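Local coordinates for protein FAD-dependent oxidoreductase (Actinomadura kijaniata, PDB 3M9V) that probably oxidises a dTDP-linked sugar with the help of a bound flavin during the biosynthesis of D-kijanose, and belongs to the acyl-CoA dehydrogenase family, at residues 71-76 against 129-134; 113-116 against 122-125; 179-184 against 208-213; 262-267 against 338-343; 308-313 against 344-349. One frame throughout, in Å; residues are numbered along the deposited sequence.

Contact 1: residues 71-76 against 129-134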
# COMPACT_ATOMS: atom_id res chain seq x y z
N ALA A 71 14.97 -7.66 -42.24
CA ALA A 71 15.74 -6.97 -43.28
C ALA A 71 15.74 -7.73 -44.62
O ALA A 71 15.71 -7.11 -45.67
CB ALA A 71 17.16 -6.67 -42.81
N GLU A 72 15.71 -9.06 -44.58
CA GLU A 72 15.57 -9.84 -45.81
C GLU A 72 14.45 -9.28 -46.67
O GLU A 72 14.55 -9.40 -47.89
CB GLU A 72 15.23 -11.31 -45.53
CG GLU A 72 16.32 -12.16 -44.88
CD GLU A 72 16.37 -12.10 -43.35
OE1 GLU A 72 16.68 -13.16 -42.76
OE2 GLU A 72 16.14 -11.04 -42.72
N LEU A 73 13.39 -8.72 -46.10
CA LEU A 73 12.25 -8.31 -46.90
C LEU A 73 12.23 -6.81 -47.12
O LEU A 73 11.25 -6.28 -47.64
CB LEU A 73 10.92 -8.81 -46.33
CG LEU A 73 10.88 -10.33 -46.23
CD1 LEU A 73 9.57 -10.80 -45.65
CD2 LEU A 73 10.96 -10.93 -47.62
N GLY A 74 13.31 -6.15 -46.71
CA GLY A 74 13.41 -4.71 -46.85
C GLY A 74 13.04 -3.89 -45.63
O GLY A 74 12.99 -2.66 -45.71
N GLY A 75 12.75 -4.56 -44.51
CA GLY A 75 12.43 -3.85 -43.27
C GLY A 75 13.67 -3.44 -42.48
O GLY A 75 14.79 -3.86 -42.81
N LEU A 76 13.50 -2.67 -41.41
CA LEU A 76 14.63 -2.35 -40.55
C LEU A 76 15.14 -3.58 -39.81
O LEU A 76 16.22 -3.52 -39.27
CB LEU A 76 14.29 -1.36 -39.45
CG LEU A 76 14.03 0.10 -39.77
CD1 LEU A 76 14.10 0.82 -38.42
CD2 LEU A 76 15.13 0.57 -40.71
N ARG A 129 3.69 -11.73 -48.21
CA ARG A 129 2.99 -10.66 -48.92
C ARG A 129 2.65 -9.51 -47.97
O ARG A 129 2.92 -8.34 -48.27
CB ARG A 129 1.73 -11.14 -49.65
CG ARG A 129 1.39 -10.16 -50.77
CD ARG A 129 0.88 -10.79 -52.07
NE ARG A 129 -0.38 -11.52 -51.90
CZ ARG A 129 -0.49 -12.84 -51.92
NH1 ARG A 129 -1.69 -13.39 -51.74
NH2 ARG A 129 0.57 -13.62 -52.13
N ILE A 130 2.09 -9.84 -46.82
CA ILE A 130 1.75 -8.76 -45.89
C ILE A 130 2.96 -7.93 -45.41
O ILE A 130 2.91 -6.70 -45.31
CB ILE A 130 0.95 -9.32 -44.70
CG1 ILE A 130 -0.34 -9.92 -45.26
CG2 ILE A 130 0.67 -8.20 -43.71
CD1 ILE A 130 -1.17 -10.69 -44.25
N LEU A 131 4.03 -8.63 -45.06
CA LEU A 131 5.27 -8.04 -44.56
C LEU A 131 5.89 -7.07 -45.57
O LEU A 131 6.25 -5.95 -45.19
CB LEU A 131 6.27 -9.12 -44.11
CG LEU A 131 5.99 -9.96 -42.86
CD1 LEU A 131 6.84 -11.23 -42.86
CD2 LEU A 131 6.29 -9.18 -41.56
N ARG A 132 6.00 -7.45 -46.85
CA ARG A 132 6.46 -6.42 -47.80
C ARG A 132 5.43 -5.32 -47.94
O ARG A 132 5.78 -4.15 -48.09
CB ARG A 132 6.79 -6.96 -49.20
CG ARG A 132 6.72 -8.45 -49.35
CD ARG A 132 7.18 -8.83 -50.75
NE ARG A 132 8.58 -8.49 -50.92
CZ ARG A 132 9.54 -9.40 -51.01
NH1 ARG A 132 10.80 -9.01 -51.14
NH2 ARG A 132 9.22 -10.69 -50.96
N GLY A 133 4.15 -5.64 -47.85
CA GLY A 133 3.21 -4.53 -47.69
C GLY A 133 3.55 -3.51 -46.60
O GLY A 133 3.44 -2.29 -46.81
N MET A 134 3.93 -4.02 -45.43
CA MET A 134 4.10 -3.15 -44.26
C MET A 134 5.25 -2.20 -44.54
O MET A 134 5.21 -1.01 -44.19
CB MET A 134 4.34 -3.97 -42.98
CG MET A 134 3.20 -4.92 -42.64
SD MET A 134 3.50 -6.10 -41.30
CE MET A 134 4.02 -4.99 -40.01
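Leu73 divides its two methyl branches between Leu131 and Arg132, neighbours on helix 121-136, and it has more surface buried here than any other residue of the contact. Its CD1 lies 3.9 Å from CD1 of Leu131 and almost as close to CB of the same residue, a purely apolar meeting. The other branch turns to the arginine: CD2 of Leu73 sits over one face of the Arg132 guanidinium, 3.8 Å from NH2. Arg132 reaches this place by a bend in its chain (chi3 65°), which folds the flat end back beside the leucine. The charge has its own partner, for NH2 of Arg132 also forms a salt bridge with Glu128. Leu73 closes a short 3-10 turn, in which Gly74 N donates to Ala71 O at 2.8 Å, and its CB points at the helix. Trp116 of helix 96-118 touches both Leu73 and Leu131. No hydrogen bond crosses, so between these two segments the loop meets helix 121-136 of the N-terminal domain through van der Waals contact alone, with a buried leucine on the inner side and, at the solvent side, an arginine that offers a guanidinium face to a methyl while its charge is met by Glu128.

Contact 2: residues 113-116 against 122-125. With TYD (thymidine-5'-diphosphate), chain B.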
# COMPACT_ATOMS: atom_id res chain seq x y z
N GLY A 113 6.69 -12.38 -39.02
CA GLY A 113 8.06 -12.80 -39.27
C GLY A 113 8.34 -14.23 -38.81
O GLY A 113 9.17 -14.95 -39.38
N TYR A 114 7.64 -14.67 -37.78
CA TYR A 114 7.81 -16.05 -37.35
C TYR A 114 6.99 -17.01 -38.21
O TYR A 114 7.38 -18.16 -38.42
CB TYR A 114 7.32 -16.12 -35.90
CG TYR A 114 7.38 -17.51 -35.30
CD1 TYR A 114 8.42 -17.86 -34.44
CD2 TYR A 114 6.40 -18.45 -35.61
CE1 TYR A 114 8.47 -19.12 -33.88
CE2 TYR A 114 6.45 -19.73 -35.06
CZ TYR A 114 7.49 -20.05 -34.21
OH TYR A 114 7.55 -21.31 -33.66
N GLU A 115 5.83 -16.57 -38.68
CA GLU A 115 5.06 -17.38 -39.63
C GLU A 115 5.86 -17.58 -40.92
O GLU A 115 5.97 -18.69 -41.45
CB GLU A 115 3.76 -16.66 -39.99
CG GLU A 115 2.73 -16.62 -38.87
CD GLU A 115 2.15 -18.00 -38.63
OE1 GLU A 115 1.25 -18.15 -37.77
OE2 GLU A 115 2.57 -18.94 -39.32
N TRP A 116 6.42 -16.48 -41.42
CA TRP A 116 7.29 -16.49 -42.58
C TRP A 116 8.44 -17.50 -42.50
O TRP A 116 8.71 -18.21 -43.47
CB TRP A 116 7.82 -15.07 -42.83
CG TRP A 116 8.68 -14.95 -44.06
CD1 TRP A 116 8.29 -15.22 -45.34
CD2 TRP A 116 10.05 -14.55 -44.14
NE1 TRP A 116 9.33 -15.01 -46.21
CE2 TRP A 116 10.43 -14.60 -45.50
CE3 TRP A 116 11.00 -14.13 -43.20
CZ2 TRP A 116 11.70 -14.26 -45.95
CZ3 TRP A 116 12.27 -13.80 -43.64
CH2 TRP A 116 12.61 -13.87 -45.00
N ARG A 122 1.57 -22.09 -47.16
CA ARG A 122 0.41 -21.22 -47.17
C ARG A 122 0.68 -20.00 -46.27
O ARG A 122 0.59 -18.85 -46.73
CB ARG A 122 -0.86 -21.97 -46.75
CG ARG A 122 -2.14 -21.29 -47.19
CD ARG A 122 -3.27 -21.35 -46.16
NE ARG A 122 -4.24 -22.41 -46.40
CZ ARG A 122 -4.49 -22.94 -47.60
NH1 ARG A 122 -3.87 -22.50 -48.69
NH2 ARG A 122 -5.39 -23.92 -47.70
N ALA A 123 1.05 -20.25 -45.02
CA ALA A 123 1.40 -19.20 -44.05
C ALA A 123 2.56 -18.33 -44.54
O ALA A 123 2.45 -17.09 -44.54
CB ALA A 123 1.73 -19.83 -42.71
N ARG A 124 3.65 -18.97 -44.95
CA ARG A 124 4.82 -18.22 -45.38
C ARG A 124 4.55 -17.26 -46.53
O ARG A 124 5.06 -16.13 -46.52
CB ARG A 124 5.96 -19.15 -45.80
CG ARG A 124 6.62 -19.92 -44.68
CD ARG A 124 7.95 -20.50 -45.17
NE ARG A 124 7.75 -21.29 -46.38
CZ ARG A 124 7.42 -22.58 -46.40
NH1 ARG A 124 7.27 -23.23 -47.55
NH2 ARG A 124 7.25 -23.25 -45.26
N THR A 125 3.79 -17.71 -47.52
CA THR A 125 3.47 -16.94 -48.72
C THR A 125 2.63 -15.72 -48.31
O THR A 125 2.89 -14.59 -48.73
CB THR A 125 2.56 -17.74 -49.69
OG1 THR A 125 3.16 -19.01 -49.99
CG2 THR A 125 2.34 -17.00 -50.99
PA TYD B . -1.51 -14.88 -31.21
O1A TYD B . -2.59 -14.54 -32.23
O2A TYD B . -1.23 -13.94 -30.05
O3A TYD B . -1.77 -16.35 -30.64
PB TYD B . -3.26 -16.95 -30.78
O1B TYD B . -4.15 -15.76 -30.46
O2B TYD B . -3.18 -17.98 -29.68
O3B TYD B . -3.27 -17.46 -32.21
O5' TYD B . -0.13 -15.27 -31.93
C5' TYD B . 0.03 -16.43 -32.75
C4' TYD B . 1.22 -15.95 -33.56
O4' TYD B . 2.39 -15.90 -32.76
C3' TYD B . 1.56 -16.80 -34.77
O3' TYD B . 1.26 -15.90 -35.84
C2' TYD B . 3.07 -16.93 -34.74
C1' TYD B . 3.57 -16.13 -33.54
N1 TYD B . 4.51 -16.91 -32.74
C2 TYD B . 5.70 -16.41 -32.40
O2 TYD B . 6.01 -15.26 -32.79
N3 TYD B . 6.56 -17.16 -31.67
C4 TYD B . 6.22 -18.40 -31.25
O4 TYD B . 7.03 -19.07 -30.57
C5 TYD B . 4.99 -18.93 -31.60
C5M TYD B . 4.53 -20.31 -31.20
C6 TYD B . 4.14 -18.14 -32.36
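Two torsions prepare the meeting of Glu115 with Ala123: CG of Glu115 is trans to its carbonyl carbon (chi1 -71°), and a second bend (chi2 -71°) swings the carboxylate to where one oxygen faces each way. OE2 of Glu115 lies 3.6 Å from CB of Ala123, while OE1 accepts a hydrogen bond from O3' of thymidine-5'-diphosphate at 3.0 Å. OE1 also forms a salt bridge with Arg242, so the oxygen that meets the sugar hydroxyl has two partners, which restricts the turning of the carboxylate. Tyr114 lines the base end of the nucleotide pocket by laying a ring face over the thymine, with N3 of the ligand 3.4 Å from CD1 of Tyr114. Arg124 meets the backbone rather than a side chain. Its CG is 3.5 Å from O of Glu115, a contact without a hydrogen bond; the approach of its CG and CD to O of Trp116 is unusually short and therefore doubtful in detail. In return, O of Arg124 lies at the edge of the Trp116 indole, in its plane, 3.6 Å from CD1. Trp116 and Arg124 bring the backbones together, their CA atoms 4.1 Å apart. The contact is a tight helical hairpin: helix 96-118 ends, a brief link follows, and helix 121-136 begins. Further along this second helix Ala127 packs on Trp116, whose indole also meets Pro70 of the loop before helix 81-94.

Contact 3: residues 179-184 against 208-213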
# COMPACT_ATOMS: atom_id res chain seq x y z
N THR A 179 -5.82 -1.74 -43.00
CA THR A 179 -6.06 -2.18 -44.37
C THR A 179 -6.26 -3.68 -44.30
O THR A 179 -6.94 -4.27 -45.14
CB THR A 179 -4.85 -1.92 -45.29
OG1 THR A 179 -3.68 -2.56 -44.74
CG2 THR A 179 -4.64 -0.41 -45.42
N HIS A 180 -5.63 -4.32 -43.30
CA HIS A 180 -5.73 -5.77 -43.19
C HIS A 180 -6.03 -6.12 -41.73
O HIS A 180 -5.43 -5.50 -40.85
CB HIS A 180 -4.39 -6.43 -43.48
CG HIS A 180 -3.93 -6.34 -44.90
ND1 HIS A 180 -3.53 -5.16 -45.48
CD2 HIS A 180 -3.72 -7.32 -45.82
CE1 HIS A 180 -3.14 -5.41 -46.72
NE2 HIS A 180 -3.24 -6.71 -46.95
N PHE A 181 -6.88 -7.11 -41.49
CA PHE A 181 -7.35 -7.41 -40.13
C PHE A 181 -7.18 -8.90 -39.91
O PHE A 181 -7.82 -9.72 -40.60
CB PHE A 181 -8.82 -7.00 -39.98
CG PHE A 181 -9.05 -5.53 -40.09
CD1 PHE A 181 -9.19 -4.74 -38.96
CD2 PHE A 181 -9.04 -4.91 -41.34
CE1 PHE A 181 -9.38 -3.37 -39.06
CE2 PHE A 181 -9.20 -3.54 -41.46
CZ PHE A 181 -9.38 -2.77 -40.32
N VAL A 182 -6.28 -9.26 -39.00
CA VAL A 182 -6.13 -10.66 -38.62
C VAL A 182 -7.14 -10.99 -37.53
O VAL A 182 -7.19 -10.30 -36.51
CB VAL A 182 -4.71 -10.94 -38.11
CG1 VAL A 182 -4.52 -12.40 -37.73
CG2 VAL A 182 -3.70 -10.58 -39.16
N ILE A 183 -7.98 -12.00 -37.74
CA ILE A 183 -9.18 -12.16 -36.93
C ILE A 183 -9.08 -13.54 -36.28
O ILE A 183 -8.76 -14.51 -36.96
CB ILE A 183 -10.47 -12.14 -37.79
CG1 ILE A 183 -10.55 -10.82 -38.58
CG2 ILE A 183 -11.75 -12.25 -36.96
CD1 ILE A 183 -10.57 -9.60 -37.69
N ASN A 184 -9.33 -13.61 -34.98
CA ASN A 184 -9.37 -14.92 -34.35
C ASN A 184 -10.77 -15.51 -34.50
O ASN A 184 -11.75 -14.92 -34.02
CB ASN A 184 -9.03 -14.80 -32.86
CG ASN A 184 -7.56 -14.50 -32.64
OD1 ASN A 184 -6.80 -14.26 -33.58
ND2 ASN A 184 -7.15 -14.55 -31.38
N PHE A 208 -17.84 -6.25 -44.73
CA PHE A 208 -16.89 -5.83 -43.71
C PHE A 208 -17.16 -4.38 -43.33
O PHE A 208 -17.09 -3.51 -44.19
CB PHE A 208 -15.43 -5.93 -44.17
CG PHE A 208 -14.44 -5.59 -43.07
CD1 PHE A 208 -14.37 -6.34 -41.91
CD2 PHE A 208 -13.62 -4.48 -43.17
CE1 PHE A 208 -13.49 -6.02 -40.90
CE2 PHE A 208 -12.73 -4.15 -42.17
CZ PHE A 208 -12.67 -4.92 -41.02
N THR A 209 -17.50 -4.11 -42.07
CA THR A 209 -17.67 -2.72 -41.64
C THR A 209 -16.79 -2.38 -40.44
O THR A 209 -16.72 -3.18 -39.50
CB THR A 209 -19.12 -2.45 -41.15
OG1 THR A 209 -20.04 -2.91 -42.15
CG2 THR A 209 -19.32 -0.95 -41.00
N VAL A 210 -16.12 -1.23 -40.49
CA VAL A 210 -15.47 -0.65 -39.31
C VAL A 210 -16.36 0.37 -38.61
O VAL A 210 -16.74 1.33 -39.25
CB VAL A 210 -14.17 0.04 -39.71
CG1 VAL A 210 -13.53 0.74 -38.50
CG2 VAL A 210 -13.24 -1.02 -40.31
N LEU A 211 -16.71 0.16 -37.34
CA LEU A 211 -17.67 1.05 -36.70
C LEU A 211 -16.90 2.23 -36.11
O LEU A 211 -15.67 2.29 -36.21
CB LEU A 211 -18.48 0.36 -35.60
CG LEU A 211 -19.29 -0.89 -35.95
CD1 LEU A 211 -20.07 -1.37 -34.70
CD2 LEU A 211 -20.26 -0.63 -37.09
N ASP A 212 -17.60 3.17 -35.49
CA ASP A 212 -16.93 4.39 -35.07
C ASP A 212 -17.44 4.67 -33.67
O ASP A 212 -17.97 5.75 -33.42
CB ASP A 212 -17.29 5.54 -36.00
CG ASP A 212 -16.70 6.86 -35.54
OD1 ASP A 212 -15.62 6.86 -34.93
OD2 ASP A 212 -17.29 7.93 -35.78
N ASN A 213 -17.30 3.67 -32.81
CA ASN A 213 -17.98 3.58 -31.53
C ASN A 213 -17.05 3.55 -30.31
O ASN A 213 -17.45 3.11 -29.25
CB ASN A 213 -18.84 2.32 -31.49
CG ASN A 213 -18.01 1.05 -31.46
OD1 ASN A 213 -17.02 0.90 -32.18
ND2 ASN A 213 -18.41 0.12 -30.61
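Phe208 opens strand 208-210 and points its ring at Phe181 on strand 180-187, both in the beta-sheet middle domain of the acyl-CoA dehydrogenase fold. The two strands are not paired with each other: their nearest CA atoms, those of Phe181 and Phe208, are 10.3 Å apart, and the side chains bridge the distance. Phe208 extends with CG anti to the backbone N (chi1 -176°), which carries the outer edge of its ring across the face of Phe181. The result is an edge-to-face pair, tilted rather than fully perpendicular, with planes at 53° and centroids 4.8 Å apart. Two residues on, Val210 adds an apolar touch, its CG2 4.2 Å from CZ of Phe181. The alternation of the strand brings both Phe208 and Val210 to this side. Val201 of strand 196-202 touches both phenylalanines, and Ile227 of strand 225-234 packs on Phe181, making the pair part of an apolar cluster on the mixed sheet of the middle domain. Farther along strand 180-187, Asn184 contributes to the pocket of thymidine-5'-diphosphate. At the heart of the contact CZ of Phe208 sits over the centre of the Phe181 ring, 3.6 Å from CD2 of Phe181.

Contact 4: residues 262-267 against 338-343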
# COMPACT_ATOMS: atom_id res chain seq x y z
N SER A 262 5.35 -6.41 -25.32
CA SER A 262 6.07 -5.16 -25.51
C SER A 262 5.23 -3.91 -25.18
O SER A 262 5.73 -2.78 -24.96
CB SER A 262 6.83 -5.18 -26.86
OG SER A 262 5.97 -4.91 -27.95
N VAL A 263 3.92 -4.10 -25.15
CA VAL A 263 3.00 -3.03 -24.78
C VAL A 263 3.22 -2.52 -23.36
O VAL A 263 2.71 -1.46 -23.03
CB VAL A 263 1.50 -3.43 -24.94
CG1 VAL A 263 0.98 -4.06 -23.67
CG2 VAL A 263 0.68 -2.17 -25.23
N LEU A 264 4.00 -3.24 -22.54
CA LEU A 264 4.36 -2.80 -21.21
C LEU A 264 5.16 -1.49 -21.32
O LEU A 264 5.05 -0.68 -20.41
CB LEU A 264 5.21 -3.84 -20.46
CG LEU A 264 4.50 -5.14 -20.01
CD1 LEU A 264 5.32 -6.12 -19.15
CD2 LEU A 264 3.12 -4.85 -19.37
N GLY A 265 5.94 -1.31 -22.38
CA GLY A 265 6.65 -0.06 -22.62
C GLY A 265 5.75 1.16 -22.67
O GLY A 265 6.16 2.27 -22.30
N VAL A 266 4.50 0.97 -23.08
CA VAL A 266 3.52 2.07 -23.17
C VAL A 266 3.28 2.68 -21.78
O VAL A 266 3.40 3.89 -21.55
CB VAL A 266 2.22 1.63 -23.87
CG1 VAL A 266 1.20 2.78 -23.82
CG2 VAL A 266 2.54 1.21 -25.33
N TYR A 267 3.04 1.80 -20.82
CA TYR A 267 2.60 2.23 -19.47
C TYR A 267 3.84 2.73 -18.73
O TYR A 267 3.75 3.69 -17.95
CB TYR A 267 1.87 1.08 -18.76
CG TYR A 267 0.68 0.71 -19.63
CD1 TYR A 267 -0.39 1.60 -19.73
CD2 TYR A 267 0.62 -0.48 -20.36
CE1 TYR A 267 -1.50 1.32 -20.55
CE2 TYR A 267 -0.49 -0.77 -21.18
CZ TYR A 267 -1.52 0.15 -21.28
OH TYR A 267 -2.61 -0.03 -22.07
N ARG A 338 4.56 -16.65 -17.95
CA ARG A 338 4.82 -16.37 -16.54
C ARG A 338 5.68 -15.11 -16.37
O ARG A 338 5.35 -14.25 -15.57
CB ARG A 338 5.54 -17.57 -15.91
CG ARG A 338 5.89 -17.33 -14.44
CD ARG A 338 4.70 -17.69 -13.56
NE ARG A 338 4.97 -17.92 -12.13
CZ ARG A 338 5.35 -19.08 -11.61
NH1 ARG A 338 5.56 -20.13 -12.39
NH2 ARG A 338 5.54 -19.20 -10.31
N HIS A 339 6.79 -14.98 -17.09
CA HIS A 339 7.49 -13.69 -17.09
C HIS A 339 6.58 -12.53 -17.45
O HIS A 339 6.63 -11.53 -16.74
CB HIS A 339 8.66 -13.63 -18.08
CG HIS A 339 9.88 -14.38 -17.61
ND1 HIS A 339 10.81 -13.84 -16.75
CD2 HIS A 339 10.32 -15.63 -17.90
CE1 HIS A 339 11.79 -14.71 -16.55
NE2 HIS A 339 11.50 -15.81 -17.22
N PHE A 340 5.80 -12.64 -18.53
CA PHE A 340 4.85 -11.61 -18.98
C PHE A 340 3.88 -11.28 -17.85
O PHE A 340 3.72 -10.12 -17.45
CB PHE A 340 4.12 -12.08 -20.26
CG PHE A 340 3.13 -11.10 -20.87
CD1 PHE A 340 3.08 -9.75 -20.52
CD2 PHE A 340 2.21 -11.57 -21.81
CE1 PHE A 340 2.16 -8.87 -21.12
CE2 PHE A 340 1.23 -10.72 -22.37
CZ PHE A 340 1.22 -9.35 -22.03
N GLN A 341 3.18 -12.29 -17.34
CA GLN A 341 2.16 -11.98 -16.35
C GLN A 341 2.64 -11.46 -14.98
O GLN A 341 1.97 -10.64 -14.36
CB GLN A 341 1.12 -13.09 -16.22
CG GLN A 341 0.54 -13.43 -17.61
CD GLN A 341 -0.31 -12.29 -18.16
OE1 GLN A 341 -1.10 -11.68 -17.43
NE2 GLN A 341 -0.19 -12.03 -19.47
N CYS A 342 3.77 -11.96 -14.49
CA CYS A 342 4.34 -11.46 -13.25
C CYS A 342 4.60 -9.96 -13.42
O CYS A 342 4.24 -9.16 -12.56
CB CYS A 342 5.69 -12.14 -12.96
SG CYS A 342 5.37 -13.75 -12.23
N ALA A 343 5.25 -9.61 -14.52
CA ALA A 343 5.62 -8.21 -14.79
C ALA A 343 4.41 -7.32 -15.04
O ALA A 343 4.37 -6.17 -14.59
CB ALA A 343 6.61 -8.09 -15.97
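Leu264 makes the direct contact with Phe340 and Ala343, about one turn apart on helix 329-362, so that two helices of the C-terminal helical domain of the acyl-CoA dehydrogenase fold meet through a single leucine. Ahead of it, Ser262 and Val263 turn to other neighbours, Ser262 to helix 81-94 and both to His103 of helix 96-118. Leu264 itself lies near the start of helix 264-283 and points its CB at helix 329-362. One methyl does the work on both partners: CD1 of Leu264 lies 4.0 Å from CB of Ala343 and 4.5 Å from CD1 of Phe340. It meets the phenylalanine at the ring edge, near the ring plane. The side chain of Phe340 is about 9 Å from the bound thymidine-5'-diphosphate, which puts the contact near the nucleotide pocket. Arg338 and His339, just before Phe340, bind Asp301 and Tyr305 of the second subunit. All three touching residues are buried, and 8.5 Å separates CA of Leu264 from CA of Ala343. The contact is thus wholly apolar, one leucine methyl against a ring edge and a small side chain, with no polar atom to satisfy across it.

Contact 5: residues 308-313 against 344-349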
# COMPACT_ATOMS: atom_id res chain seq x y z
N ARG A 308 10.55 0.29 -14.38
CA ARG A 308 11.44 0.05 -15.50
C ARG A 308 12.21 -1.27 -15.40
O ARG A 308 12.36 -1.96 -16.42
CB ARG A 308 12.41 1.22 -15.64
CG ARG A 308 11.76 2.49 -16.18
CD ARG A 308 12.87 3.53 -16.31
NE ARG A 308 12.51 4.65 -17.18
CZ ARG A 308 12.77 4.74 -18.48
NH1 ARG A 308 13.44 3.81 -19.13
NH2 ARG A 308 12.36 5.82 -19.15
N ALA A 309 12.68 -1.62 -14.20
CA ALA A 309 13.56 -2.78 -14.07
C ALA A 309 12.67 -3.99 -14.29
O ALA A 309 13.15 -4.99 -14.78
CB ALA A 309 14.11 -2.86 -12.67
N THR A 310 11.41 -3.95 -13.87
CA THR A 310 10.55 -5.14 -13.94
C THR A 310 10.11 -5.39 -15.38
O THR A 310 10.21 -6.51 -15.86
CB THR A 310 9.31 -4.93 -13.06
OG1 THR A 310 9.78 -4.80 -11.71
CG2 THR A 310 8.43 -6.20 -13.06
N ALA A 311 9.63 -4.36 -16.08
CA ALA A 311 9.28 -4.46 -17.49
C ALA A 311 10.51 -4.84 -18.30
O ALA A 311 10.47 -5.77 -19.11
CB ALA A 311 8.69 -3.11 -17.99
N GLY A 312 11.60 -4.13 -18.07
CA GLY A 312 12.84 -4.40 -18.79
C GLY A 312 13.30 -5.83 -18.62
O GLY A 312 13.64 -6.47 -19.61
N SER A 313 13.32 -6.38 -17.41
CA SER A 313 13.84 -7.73 -17.22
C SER A 313 12.91 -8.78 -17.85
O SER A 313 13.39 -9.79 -18.35
CB SER A 313 13.98 -8.09 -15.73
OG SER A 313 14.80 -7.14 -15.07
N LYS A 344 3.43 -7.83 -15.77
CA LYS A 344 2.20 -7.09 -16.05
C LYS A 344 1.43 -6.69 -14.80
O LYS A 344 0.97 -5.55 -14.66
CB LYS A 344 1.26 -7.89 -16.98
CG LYS A 344 0.04 -7.08 -17.44
CD LYS A 344 -0.90 -7.90 -18.36
CE LYS A 344 -1.82 -7.02 -19.21
NZ LYS A 344 -2.97 -6.72 -18.33
N LEU A 345 1.28 -7.61 -13.86
CA LEU A 345 0.59 -7.27 -12.63
C LEU A 345 1.32 -6.16 -11.87
O LEU A 345 0.70 -5.22 -11.37
CB LEU A 345 0.43 -8.53 -11.78
CG LEU A 345 -0.65 -8.50 -10.69
CD1 LEU A 345 -1.08 -9.95 -10.52
CD2 LEU A 345 0.05 -8.17 -9.40
N ALA A 346 2.64 -6.24 -11.80
CA ALA A 346 3.45 -5.20 -11.15
C ALA A 346 3.30 -3.90 -11.91
O ALA A 346 3.07 -2.85 -11.30
CB ALA A 346 4.89 -5.62 -11.16
N VAL A 347 3.42 -3.94 -13.24
CA VAL A 347 3.27 -2.70 -14.02
C VAL A 347 1.93 -1.99 -13.79
O VAL A 347 1.87 -0.76 -13.63
CB VAL A 347 3.45 -2.96 -15.52
CG1 VAL A 347 2.99 -1.73 -16.34
CG2 VAL A 347 4.91 -3.28 -15.78
N ASN A 348 0.83 -2.74 -13.80
CA ASN A 348 -0.52 -2.23 -13.62
C ASN A 348 -0.81 -1.72 -12.20
O ASN A 348 -1.78 -1.01 -11.98
CB ASN A 348 -1.54 -3.33 -13.94
CG ASN A 348 -1.72 -3.52 -15.42
OD1 ASN A 348 -1.35 -2.62 -16.16
ND2 ASN A 348 -2.25 -4.66 -15.88
N ARG A 349 0.01 -2.07 -11.23
CA ARG A 349 -0.10 -1.41 -9.93
C ARG A 349 0.89 -0.26 -9.84
O ARG A 349 0.52 0.83 -9.40
CB ARG A 349 0.08 -2.39 -8.77
CG ARG A 349 -0.47 -1.83 -7.46
CD ARG A 349 -0.93 -2.93 -6.52
NE ARG A 349 -1.93 -3.81 -7.11
CZ ARG A 349 -1.98 -5.11 -6.86
NH1 ARG A 349 -2.91 -5.88 -7.42
NH2 ARG A 349 -1.10 -5.65 -6.03
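Helices 291-323 and 329-362 come close here, the CA atoms of Ala311 and Val347 being 7.2 Å apart and those of Thr310 and Ala346 7.6 Å. Small side chains permit this spacing. Thr310 turns its methyl to the partner helix, CG2 lying 4.1 Å from CB of Ala346. Its first torsion explains the choice of branch: with chi1 at -63°, OG1 is placed beside the backbone N and bonds to the carbonyl of Ala306 one turn earlier in the same chain, while CG2 extends on the far side from that N. The threonine thus presents carbon to its neighbour and spends its hydroxyl on its own helix. Next to it, CB of Ala311 comes within 4.4 Å of CG2 of Val347, a second apolar touch. No hydrogen bond passes between the two segments, and the four touching residues are all buried. Helix 264-283 lies against both partners, its Val268 touching Ala311 and its Tyr267 touching Val347. On another side the second subunit approaches: its Ala306 packs on Thr310 and its Ser302 on Leu345. The contact therefore sits inside the C-terminal helical domain, between helix 264-283 and the subunit interface.

The five contacts follow the three-part build of an acyl-CoA dehydrogenase. Contacts 1 and 2 share helix 121-136 in the N-terminal helical domain, with centres 12 Å apart; contact 2 is nested inside the loop that contact 1 closes, and Trp116 of contact 2 packs on Glu72, Leu73 and Leu131 of contact 1. Contact 3 follows in the beta-sheet middle domain, 22 Å from each, centre to centre. Contacts 4 and 5 come last, their centres 6 Å apart on helix 329-362, and their segments alternate along the chain, knitting helices 264-283, 291-323 and 329-362 together beside the second subunit. Thymidine-5'-diphosphate draws on all three domains: contacts 2 and 3 contain residues of its pocket, while contact 4 lies near it and contact 5 away from it.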